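PDB 3P1W: RabGDI protein from Plasmodium falciparum 3D7, which probably binds prenylated Rab GTPases in their GDP-bound state, slowing nucleotide release and keeping them soluble between membranes. Local coordinates for residues Phe139-Pro144 with Val152-Ser157. Residues are numbered along the deposited sequence; the frame is centred on the assembly and turned at random.
Sequences FIHKVP and VSPLLS
A type I beta turn from S153 to L156, in the short link between helices 147-151 and 158-173, packs against the end of strand 138-142 and the loop just after it, where H141, K142 and P144 meet the turn. L155 carries most of the contact through its two methyls. L155 CD2 lies 3.6 Å from H141 CD2, approaching the ring obliquely, while L155 CD1 reaches P144 CD at 3.7 Å and rests equally near K142 O. The P154 ring runs antiparallel to the H141 side chain, its CG 4.0 Å from H141 ND1. The turn is braced from within: S153 OG, anti to its own backbone nitrogen (chi1 179°), accepts from L155 N at 3.1 Å with an N-H...O angle of 155°, an ST turn, and L156 N bonds S153 O. That same hydroxyl links to the strand through a water 2.6 Å from S153 OG; the water donates to K142 O, so the polar join across the contact is solvent-mediated. H141 NE2 is held by Q127 O of the antiparallel neighbour, strand 117-129, which also reaches the turn through Q129 NE2 to P154 O and Q127 NE2 to L155 O. Beyond, L155 and L156 pack on F208 of helix 203-213, joining the sheet edge to the helices.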
ATOM      1  N   PHE A 139      -3.022  -9.589 -22.265  1.00 24.77           N
ATOM      2  CA  PHE A 139      -2.556  -8.423 -21.518  1.00 23.39           C
ATOM      3  C   PHE A 139      -2.072  -8.758 -20.129  1.00 22.53           C
ATOM      4  O   PHE A 139      -1.032  -8.258 -19.723  1.00 21.67           O
ATOM      5  CB  PHE A 139      -3.643  -7.367 -21.426  1.00 23.66           C
ATOM      6  CG  PHE A 139      -4.062  -6.828 -22.758  1.00 23.45           C
ATOM      7  CD1 PHE A 139      -3.352  -5.810 -23.353  1.00 27.13           C
ATOM      8  CD2 PHE A 139      -5.168  -7.350 -23.412  1.00 29.30           C
ATOM      9  CE1 PHE A 139      -3.725  -5.316 -24.623  1.00 29.96           C
ATOM     10  CE2 PHE A 139      -5.563  -6.866 -24.667  1.00 31.11           C
ATOM     11  CZ  PHE A 139      -4.835  -5.840 -25.267  1.00 31.45           C
ATOM     12  N   ILE A 140      -2.822  -9.572 -19.401  1.00 21.59           N
ATOM     13  CA  ILE A 140      -2.460  -9.862 -18.016  1.00 22.48           C
ATOM     14  C   ILE A 140      -2.402 -11.347 -17.727  1.00 23.06           C
ATOM     15  O   ILE A 140      -3.105 -12.152 -18.373  1.00 24.26           O
ATOM     16  CB  ILE A 140      -3.389  -9.148 -17.031  1.00 21.67           C
ATOM     17  CG1 ILE A 140      -4.830  -9.642 -17.192  1.00 25.70           C
ATOM     18  CG2 ILE A 140      -3.254  -7.618 -17.215  1.00 21.83           C
ATOM     19  CD1 ILE A 140      -5.850  -9.006 -16.253  1.00 26.52           C
ATOM     20  N   HIS A 141      -1.533 -11.700 -16.779  1.00 22.83           N
ATOM     21  CA  HIS A 141      -1.148 -13.076 -16.513  1.00 23.60           C
ATOM     22  C   HIS A 141      -0.922 -13.294 -15.012  1.00 24.23           C
ATOM     23  O   HIS A 141      -0.488 -12.390 -14.309  1.00 22.24           O
ATOM     24  CB  HIS A 141       0.149 -13.411 -17.262  1.00 24.82           C
ATOM     25  CG  HIS A 141       0.184 -12.924 -18.683  1.00 23.82           C
ATOM     26  ND1 HIS A 141      -0.143 -13.725 -19.760  1.00 27.75           N
ATOM     27  CD2 HIS A 141       0.525 -11.717 -19.200  1.00 24.92           C
ATOM     28  CE1 HIS A 141      -0.031 -13.024 -20.874  1.00 26.91           C
ATOM     29  NE2 HIS A 141       0.380 -11.803 -20.566  1.00 26.10           N
ATOM     30  N   LYS A 142      -1.222 -14.500 -14.537  1.00 24.53           N
ATOM     31  CA  LYS A 142      -0.915 -14.888 -13.177  1.00 25.95           C
ATOM     32  C   LYS A 142       0.566 -14.778 -12.944  1.00 25.56           C
ATOM     33  O   LYS A 142       1.357 -15.130 -13.820  1.00 25.39           O
ATOM     34  CB  LYS A 142      -1.301 -16.327 -12.907  1.00 27.71           C
ATOM     35  CG  LYS A 142      -2.757 -16.570 -12.721  1.00 32.14           C
ATOM     36  CD  LYS A 142      -2.971 -18.100 -12.550  1.00 38.42           C
ATOM     37  CE  LYS A 142      -4.385 -18.454 -12.119  1.00 41.42           C
ATOM     38  NZ  LYS A 142      -4.512 -19.951 -11.910  1.00 45.46           N
ATOM     39  N   VAL A 143       0.923 -14.246 -11.782  1.00 24.86           N
ATOM     40  CA  VAL A 143       2.305 -14.135 -11.367  1.00 25.02           C
ATOM     41  C   VAL A 143       2.741 -15.480 -10.785  1.00 27.36           C
ATOM     42  O   VAL A 143       2.187 -15.918  -9.784  1.00 27.93           O
ATOM     43  CB  VAL A 143       2.490 -13.064 -10.302  1.00 24.00           C
ATOM     44  CG1 VAL A 143       3.924 -13.070  -9.805  1.00 24.46           C
ATOM     45  CG2 VAL A 143       2.077 -11.665 -10.871  1.00 21.39           C
ATOM     46  N   PRO A 144       3.735 -16.125 -11.410  1.00 28.90           N
ATOM     47  CA  PRO A 144       4.173 -17.423 -10.893  1.00 30.86           C
ATOM     48  C   PRO A 144       5.018 -17.251  -9.657  1.00 31.95           C
ATOM     49  O   PRO A 144       5.860 -16.348  -9.592  1.00 31.51           O
ATOM     50  CB  PRO A 144       4.980 -18.015 -12.045  1.00 31.98           C
ATOM     51  CG  PRO A 144       5.416 -16.868 -12.852  1.00 30.71           C
ATOM     52  CD  PRO A 144       4.454 -15.739 -12.639  1.00 28.52           C
ATOM     53  N   VAL A 152       5.244 -23.604 -16.213  1.00 47.96           N
ATOM     54  CA  VAL A 152       3.930 -23.586 -16.856  1.00 47.66           C
ATOM     55  C   VAL A 152       3.432 -22.147 -17.157  1.00 45.48           C
ATOM     56  O   VAL A 152       2.248 -21.942 -17.476  1.00 45.72           O
ATOM     57  CB  VAL A 152       2.894 -24.274 -15.906  1.00 47.56           C
ATOM     58  CG1 VAL A 152       3.151 -23.929 -14.492  1.00 48.95           C
ATOM     59  CG2 VAL A 152       1.516 -23.861 -16.201  1.00 48.17           C
ATOM     60  N   SER A 153       4.310 -21.149 -17.060  1.00 43.82           N
ATOM     61  CA  SER A 153       3.830 -19.758 -17.126  1.00 41.24           C
ATOM     62  C   SER A 153       3.726 -19.209 -18.538  1.00 39.96           C
ATOM     63  O   SER A 153       4.722 -19.179 -19.248  1.00 40.88           O
ATOM     64  CB  SER A 153       4.734 -18.826 -16.342  1.00 40.45           C
ATOM     65  OG  SER A 153       4.224 -17.511 -16.466  1.00 38.63           O
ATOM     66  N   PRO A 154       2.542 -18.686 -18.924  1.00 38.51           N
ATOM     67  CA  PRO A 154       2.386 -18.021 -20.233  1.00 37.37           C
ATOM     68  C   PRO A 154       3.234 -16.748 -20.403  1.00 35.64           C
ATOM     69  O   PRO A 154       3.350 -16.209 -21.509  1.00 34.78           O
ATOM     70  CB  PRO A 154       0.895 -17.692 -20.283  1.00 36.82           C
ATOM     71  CG  PRO A 154       0.484 -17.598 -18.840  1.00 37.63           C
ATOM     72  CD  PRO A 154       1.295 -18.640 -18.136  1.00 37.74           C
ATOM     73  N   LEU A 155       3.849 -16.287 -19.321  1.00 34.18           N
ATOM     74  CA  LEU A 155       4.767 -15.157 -19.387  1.00 33.54           C
ATOM     75  C   LEU A 155       6.106 -15.490 -20.027  1.00 35.31           C
ATOM     76  O   LEU A 155       6.874 -14.591 -20.373  1.00 34.85           O
ATOM     77  CB  LEU A 155       5.022 -14.611 -17.972  1.00 32.54           C
ATOM     78  CG  LEU A 155       3.899 -13.882 -17.249  1.00 30.48           C
ATOM     79  CD1 LEU A 155       4.196 -13.823 -15.738  1.00 28.45           C
ATOM     80  CD2 LEU A 155       3.749 -12.477 -17.805  1.00 27.96           C
ATOM     81  N   LEU A 156       6.392 -16.782 -20.188  1.00 36.79           N
ATOM     82  CA  LEU A 156       7.726 -17.231 -20.542  1.00 38.26           C
ATOM     83  C   LEU A 156       7.659 -18.155 -21.761  1.00 39.97           C
ATOM     84  O   LEU A 156       6.777 -18.984 -21.847  1.00 40.02           O
ATOM     85  CB  LEU A 156       8.313 -17.993 -19.353  1.00 38.34           C
ATOM     86  CG  LEU A 156       8.319 -17.277 -17.996  1.00 37.95           C
ATOM     87  CD1 LEU A 156       8.638 -18.258 -16.872  1.00 38.78           C
ATOM     88  CD2 LEU A 156       9.291 -16.124 -18.019  1.00 37.38           C
ATOM     89  N   SER A 157       8.587 -17.998 -22.689  1.00 41.77           N
ATOM     90  CA  SER A 157       8.755 -18.982 -23.777  1.00 43.71           C
ATOM     91  C   SER A 157       9.051 -20.371 -23.217  1.00 44.81           C
ATOM     92  O   SER A 157       9.512 -20.494 -22.084  1.00 44.72           O
ATOM     93  CB  SER A 157       9.939 -18.569 -24.628  1.00 45.18           C
ATOM     94  OG  SER A 157      11.152 -18.858 -23.933  1.00 47.25           O
TER
HETATM   95  O   HOH W   1       2.171 -17.372 -14.905  1.00 34.15           O